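Local atomic coordinates of nitronate monooxygenase family protein (Pseudomonas aeruginosa, PDB entry 4QIT), a protein that uses flavin mononucleotide and molecular oxygen to oxidatively denitrify alkyl nitronates, the toxin propionate 3-nitronate being its best and presumed physiological substrate. Residues 229-234 with 242-247; 19-24 with 349-354; 206-211 with 217-222. The protein carries 1 engineered substitution. All blocks are in the same frame, centred on the assembly; numbering follows the deposited sequence.

Interaction 1: 229-234 with 242-247. With FMN (flavin mononucleotide), chain C.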
loop_
_atom_site.group_PDB
_atom_site.type_symbol
_atom_site.label_atom_id
_atom_site.label_comp_id
_atom_site.label_asym_id
_atom_site.label_seq_id
_atom_site.Cartn_x
_atom_site.Cartn_y
_atom_site.Cartn_z
ATOM N N ARG A 229 -1.480 9.698 16.200
ATOM C CA ARG A 229 -2.622 8.911 15.722
ATOM C C ARG A 229 -2.149 7.697 14.919
ATOM O O ARG A 229 -2.661 6.590 15.108
ATOM C CB ARG A 229 -3.578 9.766 14.877
ATOM C CG ARG A 229 -4.543 10.623 15.694
ATOM C CD ARG A 229 -5.541 11.265 14.756
ATOM N NE ARG A 229 -6.525 12.101 15.437
ATOM C CZ ARG A 229 -7.714 11.671 15.850
ATOM N NH1 ARG A 229 -8.069 10.408 15.667
ATOM N NH2 ARG A 229 -8.553 12.505 16.454
ATOM N N GLY A 230 -1.163 7.897 14.042
ATOM C CA GLY A 230 -0.552 6.787 13.311
ATOM C C GLY A 230 0.109 5.768 14.230
ATOM O O GLY A 230 0.010 4.554 14.014
ATOM N N ILE A 231 0.784 6.251 15.270
ATOM C CA ILE A 231 1.384 5.354 16.251
ATOM C C ILE A 231 0.322 4.534 16.980
ATOM O O ILE A 231 0.438 3.315 17.096
ATOM C CB ILE A 231 2.269 6.118 17.256
ATOM C CG1 ILE A 231 3.308 6.958 16.506
ATOM C CG2 ILE A 231 2.940 5.137 18.203
ATOM C CD1 ILE A 231 4.290 7.679 17.430
ATOM N N ARG A 232 -0.734 5.202 17.434
ATOM C CA ARG A 232 -1.825 4.525 18.114
ATOM C C ARG A 232 -2.458 3.476 17.214
ATOM O O ARG A 232 -2.767 2.376 17.674
ATOM C CB ARG A 232 -2.855 5.541 18.614
ATOM C CG ARG A 232 -2.320 6.398 19.769
ATOM C CD ARG A 232 -3.239 7.589 20.077
ATOM N NE ARG A 232 -4.570 7.169 20.506
ATOM C CZ ARG A 232 -4.918 6.965 21.775
ATOM N NH1 ARG A 232 -4.036 7.151 22.752
ATOM N NH2 ARG A 232 -6.152 6.582 22.071
ATOM N N ALA A 233 -2.615 3.796 15.928
ATOM C CA ALA A 233 -3.199 2.831 14.994
ATOM C C ALA A 233 -2.302 1.602 14.851
ATOM O O ALA A 233 -2.788 0.469 14.862
ATOM C CB ALA A 233 -3.453 3.478 13.630
ATOM N N ALA A 234 -0.995 1.829 14.717
ATOM C CA ALA A 234 -0.028 0.729 14.642
ATOM C C ALA A 234 -0.120 -0.170 15.871
ATOM O O ALA A 234 -0.099 -1.403 15.757
ATOM C CB ALA A 234 1.374 1.271 14.505
ATOM N N VAL A 242 7.068 1.685 16.634
ATOM C CA VAL A 242 7.050 2.223 15.277
ATOM C C VAL A 242 8.438 2.687 14.861
ATOM O O VAL A 242 9.291 3.011 15.707
ATOM C CB VAL A 242 6.046 3.398 15.126
ATOM C CG1 VAL A 242 4.643 2.935 15.493
ATOM C CG2 VAL A 242 6.467 4.613 15.973
ATOM N N GLN A 243 8.669 2.699 13.553
ATOM C CA GLN A 243 9.889 3.243 12.984
ATOM C C GLN A 243 9.464 4.272 11.948
ATOM O O GLN A 243 8.635 3.974 11.071
ATOM C CB GLN A 243 10.731 2.140 12.338
ATOM C CG GLN A 243 11.967 2.665 11.630
ATOM C CD GLN A 243 13.007 1.583 11.435
ATOM O OE1 GLN A 243 13.392 0.902 12.387
ATOM N NE2 GLN A 243 13.455 1.406 10.198
ATOM N N MET A 244 10.020 5.480 12.073
ATOM C CA MET A 244 9.573 6.645 11.315
ATOM C C MET A 244 10.760 7.336 10.668
ATOM O O MET A 244 11.685 7.753 11.363
ATOM C CB MET A 244 8.844 7.622 12.254
ATOM C CG MET A 244 7.547 7.056 12.821
ATOM S SD MET A 244 6.846 8.027 14.168
ATOM C CE MET A 244 6.394 9.510 13.284
ATOM N N GLY A 245 10.740 7.440 9.340
ATOM C CA GLY A 245 11.812 8.087 8.609
ATOM C C GLY A 245 11.420 9.473 8.121
ATOM O O GLY A 245 11.996 10.485 8.536
ATOM N N THR A 246 10.429 9.515 7.234
ATOM C CA THR A 246 10.019 10.768 6.600
ATOM C C THR A 246 9.731 11.869 7.624
ATOM O O THR A 246 10.099 13.029 7.420
ATOM C CB THR A 246 8.788 10.533 5.711
ATOM O OG1 THR A 246 9.123 9.552 4.723
ATOM C CG2 THR A 246 8.362 11.813 5.004
ATOM N N ALA A 247 9.126 11.494 8.748
ATOM C CA ALA A 247 8.801 12.474 9.799
ATOM C C ALA A 247 10.024 13.219 10.344
ATOM O O ALA A 247 9.886 14.355 10.827
ATOM C CB ALA A 247 8.052 11.812 10.928
HETATM N N1 FMN C . 16.098 1.913 5.729
HETATM C C2 FMN C . 17.302 1.247 5.915
HETATM O O2 FMN C . 17.286 0.097 6.335
HETATM N N3 FMN C . 18.510 1.858 5.667
HETATM C C4 FMN C . 18.513 3.153 5.193
HETATM O O4 FMN C . 19.564 3.736 4.944
HETATM C C4A FMN C . 17.316 3.817 4.995
HETATM N N5 FMN C . 17.356 5.101 4.519
HETATM C C5A FMN C . 16.194 5.809 4.327
HETATM C C6 FMN C . 16.287 7.112 3.857
HETATM C C7 FMN C . 15.150 7.869 3.660
HETATM C C7M FMN C . 15.334 9.278 3.173
HETATM C C8 FMN C . 13.897 7.309 3.909
HETATM C C8M FMN C . 12.651 8.115 3.678
HETATM C C9 FMN C . 13.809 5.993 4.376
HETATM C C9A FMN C . 14.962 5.230 4.594
HETATM N N10 FMN C . 14.909 3.917 5.067
HETATM C C10 FMN C . 16.094 3.210 5.259
HETATM C "C1'" FMN C . 13.580 3.257 5.333
HETATM C "C2'" FMN C . 13.128 3.378 6.778
HETATM O "O2'" FMN C . 13.866 2.487 7.574
HETATM C "C3'" FMN C . 11.655 3.022 6.923
HETATM O "O3'" FMN C . 11.327 1.832 6.238
HETATM C "C4'" FMN C . 10.848 4.145 6.312
HETATM O "O4'" FMN C . 11.488 5.381 6.568
HETATM C "C5'" FMN C . 9.475 4.164 6.960
HETATM O "O5'" FMN C . 8.688 4.926 6.097
HETATM P P FMN C . 8.281 6.424 6.443
HETATM O O1P FMN C . 8.367 6.639 7.931
HETATM O O2P FMN C . 6.907 6.633 5.886
HETATM O O3P FMN C . 9.298 7.270 5.750
#
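Ile-231 and Val-242 join helix 228-236 to strand 241-244 in a beta-alpha-beta unit of the TIM barrel; the axes of the short helix and strand segments run at 144°, N-to-C directions compared, well towards antiparallel. The apolar part of the contact centres on Val-242, a forked side chain that meets Ile-231 at about a right angle. Its CG1 lies 3.9 Å from Ile-231 CG2 and 3.8 Å from Ala-234 CB, one helical turn further along, while its CG2 faces CG1 and CD1 of the same isoleucine. With chi2 extended (-176°), Ile-231 carries CD1 on to Met-244 SD, 4.2 Å away. Leu-351 of helix 344-355 covers the methionine from outside.

The polar part faces the other way, and its partner is the cofactor. Gln-243 extends beyond CG towards the ribityl chain and reaches it with NE2, which gives a bent hydrogen bond to FMN O2'. The phosphate sits at the strand's C-terminal end, as in many TIM-barrel flavoenzymes. Gly-245 N donates an almost straight bond (2.9 Å, 170°) to FMN O1P, and the bare Gly-245 CA lies 3.4 Å from FMN O4'. Two donors of one residue converge on FMN O3P: Thr-246 N at 2.9 Å and Thr-246 OG1 at a short 2.5 Å, the hydroxyl also being bonded to Gly-333 N.

Interaction 2: 19-24 with 349-354. With FMN (flavin mononucleotide), chain C.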
loop_
_atom_site.group_PDB
_atom_site.type_symbol
_atom_site.label_atom_id
_atom_site.label_comp_id
_atom_site.label_asym_id
_atom_site.label_seq_id
_atom_site.Cartn_x
_atom_site.Cartn_y
_atom_site.Cartn_z
ATOM N N GLN A 19 10.494 5.284 25.114
ATOM C CA GLN A 19 9.389 5.448 24.163
ATOM C C GLN A 19 9.532 4.485 22.997
ATOM O O GLN A 19 10.630 4.284 22.505
ATOM C CB GLN A 19 9.338 6.883 23.619
ATOM C CG GLN A 19 9.201 7.944 24.693
ATOM C CD GLN A 19 7.928 7.793 25.497
ATOM O OE1 GLN A 19 6.947 7.195 25.040
ATOM N NE2 GLN A 19 7.928 8.348 26.707
ATOM N N PRO A 20 8.413 3.916 22.534
ATOM C CA PRO A 20 8.481 2.892 21.477
ATOM C C PRO A 20 8.534 3.502 20.080
ATOM O O PRO A 20 7.727 3.151 19.205
ATOM C CB PRO A 20 7.169 2.127 21.670
ATOM C CG PRO A 20 6.212 3.187 22.133
ATOM C CD PRO A 20 7.036 4.093 23.036
ATOM N N ILE A 21 9.494 4.397 19.876
ATOM C CA ILE A 21 9.585 5.149 18.624
ATOM C C ILE A 21 11.025 5.116 18.165
ATOM O O ILE A 21 11.925 5.578 18.875
ATOM C CB ILE A 21 9.145 6.620 18.819
ATOM C CG1 ILE A 21 7.706 6.681 19.346
ATOM C CG2 ILE A 21 9.262 7.385 17.505
ATOM C CD1 ILE A 21 7.287 8.064 19.803
ATOM N N ILE A 22 11.247 4.544 16.987
ATOM C CA ILE A 22 12.566 4.500 16.381
ATOM C C ILE A 22 12.608 5.540 15.269
ATOM O O ILE A 22 11.741 5.536 14.386
ATOM C CB ILE A 22 12.847 3.117 15.749
ATOM C CG1 ILE A 22 12.655 1.994 16.773
ATOM C CG2 ILE A 22 14.249 3.075 15.139
ATOM C CD1 ILE A 22 12.901 0.600 16.195
ATOM N N GLN A 23 13.590 6.442 15.304
ATOM C CA GLN A 23 13.836 7.315 14.163
ATOM C C GLN A 23 14.622 6.492 13.155
ATOM O O GLN A 23 15.687 5.981 13.477
ATOM C CB GLN A 23 14.589 8.588 14.577
ATOM C CG GLN A 23 15.422 9.239 13.464
ATOM C CD GLN A 23 16.900 8.897 13.581
ATOM O OE1 GLN A 23 17.479 8.973 14.673
ATOM N NE2 GLN A 23 17.516 8.500 12.467
ATOM N N ALA A 24 14.075 6.330 11.952
ATOM C CA ALA A 24 14.640 5.382 10.991
ATOM C C ALA A 24 16.060 5.728 10.572
ATOM O O ALA A 24 16.382 6.895 10.343
ATOM C CB ALA A 24 13.741 5.272 9.759
ATOM N N ARG A 349 9.038 14.477 21.516
ATOM C CA ARG A 349 8.142 14.927 22.579
ATOM C C ARG A 349 6.700 15.053 22.081
ATOM O O ARG A 349 5.755 14.587 22.734
ATOM C CB ARG A 349 8.641 16.292 23.071
ATOM C CG ARG A 349 8.389 16.633 24.527
ATOM C CD ARG A 349 9.141 17.918 24.895
ATOM N NE ARG A 349 10.568 17.775 24.648
ATOM C CZ ARG A 349 11.324 18.614 23.937
ATOM N NH1 ARG A 349 10.818 19.705 23.377
ATOM N NH2 ARG A 349 12.613 18.349 23.793
ATOM N N THR A 350 6.544 15.676 20.919
ATOM C CA THR A 350 5.235 15.914 20.329
ATOM C C THR A 350 4.535 14.605 19.964
ATOM O O THR A 350 3.338 14.437 20.213
ATOM C CB THR A 350 5.353 16.825 19.092
ATOM O OG1 THR A 350 5.904 18.097 19.486
ATOM C CG2 THR A 350 3.994 17.048 18.464
ATOM N N LEU A 351 5.285 13.682 19.371
ATOM C CA LEU A 351 4.758 12.356 19.066
ATOM C C LEU A 351 4.285 11.616 20.308
ATOM O O LEU A 351 3.249 10.946 20.276
ATOM C CB LEU A 351 5.808 11.528 18.329
ATOM C CG LEU A 351 6.161 12.037 16.926
ATOM C CD1 LEU A 351 7.368 11.279 16.419
ATOM C CD2 LEU A 351 4.988 11.880 15.964
ATOM N N VAL A 352 5.028 11.737 21.403
ATOM C CA VAL A 352 4.621 11.103 22.657
ATOM C C VAL A 352 3.334 11.715 23.212
ATOM O O VAL A 352 2.450 10.995 23.679
ATOM C CB VAL A 352 5.744 11.169 23.713
ATOM C CG1 VAL A 352 5.241 10.681 25.073
ATOM C CG2 VAL A 352 6.946 10.349 23.240
ATOM N N GLU A 353 3.219 13.039 23.144
ATOM C CA GLU A 353 1.997 13.712 23.586
ATOM C C GLU A 353 0.811 13.241 22.745
ATOM O O GLU A 353 -0.276 12.969 23.273
ATOM C CB GLU A 353 2.143 15.235 23.484
ATOM C CG GLU A 353 0.943 16.001 24.022
ATOM C CD GLU A 353 0.963 17.476 23.653
ATOM O OE1 GLU A 353 2.024 17.968 23.206
ATOM O OE2 GLU A 353 -0.085 18.141 23.806
ATOM N N GLU A 354 1.023 13.129 21.436
ATOM C CA GLU A 354 -0.030 12.681 20.535
ATOM C C GLU A 354 -0.391 11.212 20.784
ATOM O O GLU A 354 -1.552 10.830 20.676
ATOM C CB GLU A 354 0.379 12.925 19.068
ATOM C CG GLU A 354 0.467 14.401 18.691
ATOM C CD GLU A 354 1.098 14.676 17.328
ATOM O OE1 GLU A 354 1.701 13.758 16.706
ATOM O OE2 GLU A 354 1.009 15.846 16.881
HETATM N N1 FMN C . 16.098 1.913 5.729
HETATM C C2 FMN C . 17.302 1.247 5.915
HETATM O O2 FMN C . 17.286 0.097 6.335
HETATM N N3 FMN C . 18.510 1.858 5.667
HETATM C C4 FMN C . 18.513 3.153 5.193
HETATM O O4 FMN C . 19.564 3.736 4.944
HETATM C C4A FMN C . 17.316 3.817 4.995
HETATM N N5 FMN C . 17.356 5.101 4.519
HETATM C C5A FMN C . 16.194 5.809 4.327
HETATM C C6 FMN C . 16.287 7.112 3.857
HETATM C C7 FMN C . 15.150 7.869 3.660
HETATM C C7M FMN C . 15.334 9.278 3.173
HETATM C C8 FMN C . 13.897 7.309 3.909
HETATM C C8M FMN C . 12.651 8.115 3.678
HETATM C C9 FMN C . 13.809 5.993 4.376
HETATM C C9A FMN C . 14.962 5.230 4.594
HETATM N N10 FMN C . 14.909 3.917 5.067
HETATM C C10 FMN C . 16.094 3.210 5.259
HETATM C "C1'" FMN C . 13.580 3.257 5.333
HETATM C "C2'" FMN C . 13.128 3.378 6.778
HETATM O "O2'" FMN C . 13.866 2.487 7.574
HETATM C "C3'" FMN C . 11.655 3.022 6.923
HETATM O "O3'" FMN C . 11.327 1.832 6.238
HETATM C "C4'" FMN C . 10.848 4.145 6.312
HETATM O "O4'" FMN C . 11.488 5.381 6.568
HETATM C "C5'" FMN C . 9.475 4.164 6.960
HETATM O "O5'" FMN C . 8.688 4.926 6.097
HETATM P P FMN C . 8.281 6.424 6.443
HETATM O O1P FMN C . 8.367 6.639 7.931
HETATM O O2P FMN C . 6.907 6.633 5.886
HETATM O O3P FMN C . 9.298 7.270 5.750
#
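Gln-19 lays one face of its side-chain amide over the forked end of Val-352. The CG2 methyl of the valine stands almost directly above the amide carbon, 3.5 Å from Gln-19 CD, and CG1 lies over the same face further out, 3.9 Å from both OE1 and NE2. The bend at chi2 (-61°) brings the amide back over the helix, and the last torsion turns its face to the valine. Next to this, Ile-21 points CD1 between two helix residues, 4.0 Å from Leu-351 CB and 4.1 Å from Val-352 CG2. That CG2 methyl thus touches both Gln-19 and Ile-21.

Between Gln-19 and Ile-21, Pro-20 forms the centre of an inverse gamma turn, closed by a weak bond from Ile-21 N to Gln-19 O, which leads into strand 21-23. Backbone hydrogen bonds fix the strand on both flanks, from Ile-21 to Leu-44 and from Ile-22 to Val-242 and Met-244, so the first and last strands of the TIM barrel are neighbours here. Glu-354 probably helps to place helix 344-355: its carboxylate takes a salt bridge from Arg-340 and a hydrogen bond from Gly-228 N.

At the far end of the strand, Gln-23 NE2 gives a 2.9 Å bond to Ala-24 O, approaching from 60° above the carbonyl plane, and Ala-24 CB rests 3.5 Å from FMN O2'. No hydrogen bond links 19-24 to 349-354. Between these two segments the hold is therefore by van der Waals packing and burial of apolar surface, including an amide face, with polar bonds supplied by residues around the interface.

Interaction 3: 206-211 with 217-222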
loop_
_atom_site.group_PDB
_atom_site.type_symbol
_atom_site.label_atom_id
_atom_site.label_comp_id
_atom_site.label_asym_id
_atom_site.label_seq_id
_atom_site.Cartn_x
_atom_site.Cartn_y
_atom_site.Cartn_z
ATOM N N ALA A 206 -2.229 -3.851 6.564
ATOM C CA ALA A 206 -2.322 -5.306 6.427
ATOM C C ALA A 206 -1.071 -5.992 6.964
ATOM O O ALA A 206 -1.166 -6.977 7.714
ATOM C CB ALA A 206 -2.560 -5.715 4.972
ATOM N N LEU A 207 0.108 -5.489 6.598
ATOM C CA LEU A 207 1.350 -6.170 6.972
ATOM C C LEU A 207 1.545 -6.258 8.479
ATOM O O LEU A 207 1.896 -7.323 9.001
ATOM C CB LEU A 207 2.569 -5.499 6.337
ATOM C CG LEU A 207 3.899 -6.213 6.583
ATOM C CD1 LEU A 207 3.932 -7.611 5.956
ATOM C CD2 LEU A 207 5.054 -5.385 6.056
ATOM N N VAL A 208 1.331 -5.154 9.185
ATOM C CA VAL A 208 1.512 -5.151 10.634
ATOM C C VAL A 208 0.553 -6.126 11.316
ATOM O O VAL A 208 0.957 -6.892 12.195
ATOM C CB VAL A 208 1.346 -3.736 11.216
ATOM C CG1 VAL A 208 1.401 -3.761 12.741
ATOM C CG2 VAL A 208 2.448 -2.842 10.689
ATOM N N ARG A 209 -0.705 -6.122 10.893
ATOM C CA ARG A 209 -1.689 -7.029 11.469
ATOM C C ARG A 209 -1.324 -8.486 11.204
ATOM O O ARG A 209 -1.434 -9.332 12.094
ATOM C CB ARG A 209 -3.083 -6.730 10.930
ATOM C CG ARG A 209 -4.150 -7.545 11.635
ATOM C CD ARG A 209 -4.613 -6.881 12.938
ATOM N NE ARG A 209 -5.333 -7.841 13.767
ATOM C CZ ARG A 209 -4.794 -8.497 14.788
ATOM N NH1 ARG A 209 -5.533 -9.362 15.471
ATOM N NH2 ARG A 209 -3.524 -8.282 15.142
ATOM N N LEU A 210 -0.895 -8.788 9.983
ATOM C CA LEU A 210 -0.521 -10.152 9.623
ATOM C C LEU A 210 0.651 -10.655 10.461
ATOM O O LEU A 210 0.637 -11.780 10.963
ATOM C CB LEU A 210 -0.160 -10.232 8.137
ATOM C CG LEU A 210 -1.323 -10.075 7.149
ATOM C CD1 LEU A 210 -0.830 -9.860 5.719
ATOM C CD2 LEU A 210 -2.265 -11.281 7.211
ATOM N N LEU A 211 1.669 -9.821 10.612
ATOM C CA LEU A 211 2.839 -10.211 11.377
ATOM C C LEU A 211 2.547 -10.291 12.883
ATOM O O LEU A 211 3.060 -11.177 13.555
ATOM C CB LEU A 211 4.007 -9.274 11.080
ATOM C CG LEU A 211 4.947 -9.665 9.931
ATOM C CD1 LEU A 211 4.243 -10.272 8.711
ATOM C CD2 LEU A 211 5.883 -8.527 9.535
ATOM N N LEU A 217 7.675 -12.735 16.943
ATOM C CA LEU A 217 8.543 -11.590 17.191
ATOM C C LEU A 217 7.761 -10.307 17.414
ATOM O O LEU A 217 6.708 -10.100 16.799
ATOM C CB LEU A 217 9.508 -11.370 16.023
ATOM C CG LEU A 217 10.593 -12.423 15.824
ATOM C CD1 LEU A 217 11.581 -11.979 14.761
ATOM C CD2 LEU A 217 11.304 -12.690 17.128
ATOM N N PRO A 218 8.290 -9.435 18.280
ATOM C CA PRO A 218 7.772 -8.068 18.364
ATOM C C PRO A 218 7.841 -7.428 16.981
ATOM O O PRO A 218 8.828 -7.607 16.264
ATOM C CB PRO A 218 8.759 -7.376 19.308
ATOM C CG PRO A 218 9.350 -8.493 20.120
ATOM C CD PRO A 218 9.427 -9.657 19.191
ATOM N N VAL A 219 6.791 -6.702 16.618
ATOM C CA VAL A 219 6.676 -6.094 15.301
ATOM C C VAL A 219 6.828 -4.585 15.413
ATOM O O VAL A 219 6.083 -3.939 16.150
ATOM C CB VAL A 219 5.310 -6.412 14.668
ATOM C CG1 VAL A 219 5.181 -5.735 13.294
ATOM C CG2 VAL A 219 5.126 -7.910 14.526
ATOM N N VAL A 220 7.791 -4.030 14.683
ATOM C CA VAL A 220 7.973 -2.582 14.618
ATOM C C VAL A 220 7.337 -2.111 13.318
ATOM O O VAL A 220 7.789 -2.509 12.240
ATOM C CB VAL A 220 9.470 -2.187 14.626
ATOM C CG1 VAL A 220 9.632 -0.678 14.592
ATOM C CG2 VAL A 220 10.172 -2.761 15.861
ATOM N N ALA A 221 6.284 -1.296 13.411
ATOM C CA ALA A 221 5.557 -0.823 12.213
ATOM C C ALA A 221 6.334 0.293 11.513
ATOM O O ALA A 221 6.706 1.277 12.148
ATOM C CB ALA A 221 4.184 -0.307 12.603
ATOM N N ALA A 222 6.549 0.158 10.201
ATOM C CA ALA A 222 7.287 1.164 9.438
ATOM C C ALA A 222 6.573 1.452 8.133
ATOM O O ALA A 222 6.334 0.548 7.325
ATOM C CB ALA A 222 8.710 0.704 9.163
HETATM O O HOH W 1 5.846 -11.322 14.255
HETATM O O HOH W 2 4.675 -11.419 16.129
#
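Val-208 and Leu-211, one turn apart on helix 204-212, pack against Val-219 and Ala-221 on strand 219-222, a helix-on-sheet layer of the TIM barrel. The helix and strand segments run almost exactly antiparallel (176°), with their axes 9.0 Å apart, and the residues pair in reverse order: Val-208 opposite Ala-221, Leu-211 opposite Val-219.

Each valine divides its work between two methyls. Val-208 has CG1 opposite its backbone N (chi1 174°), which leaves CG2 to drop onto Ala-221, 3.6 Å from the CB. The small alanine probably allows the close approach, the CA atoms of Val-208 and Ala-221 being 6.1 Å apart. CG1 of Val-208 turns along the strand to the more distant CG1 of Val-219, 4.3 Å away. Val-219 uses its other branch on the next turn, where CG2 touches the stem of Leu-211, 3.9 Å from CB, while the leucine also packs against Ala-181 and helix 165-173.

On the outer face of the helix, Arg-209 reaches the dimer interface and forms a salt bridge with Asp-227 of the second subunit. Past the last apolar pair, where the helix and the strand segment diverge, water modelled at two positions too close to be filled together bridges the backbone; from one of them it donates to Leu-211 O at 2.9 Å and to Leu-217 O at 3.0 Å.

The three contacts follow one principle of the TIM barrel: an outer helix packed on an inner parallel strand. Strands 21-23, 241-244 and 219-222 lie side by side in that order, so interaction 1 sits between the others, its centre 8 Å from interaction 2 and 12 Å from interaction 3, while those two are 18 Å apart. Backbone pairs such as Val-242 O with Ile-22 N and Gln-243 N with Ala-221 O join the strands. Along the chain, interaction 3 closes before interaction 1 opens, and interaction 2 encloses both. Interactions 1 and 2 reach FMN; interactions 1 and 3 reach the second subunit, so the same barrel sector serves cofactor and dimer.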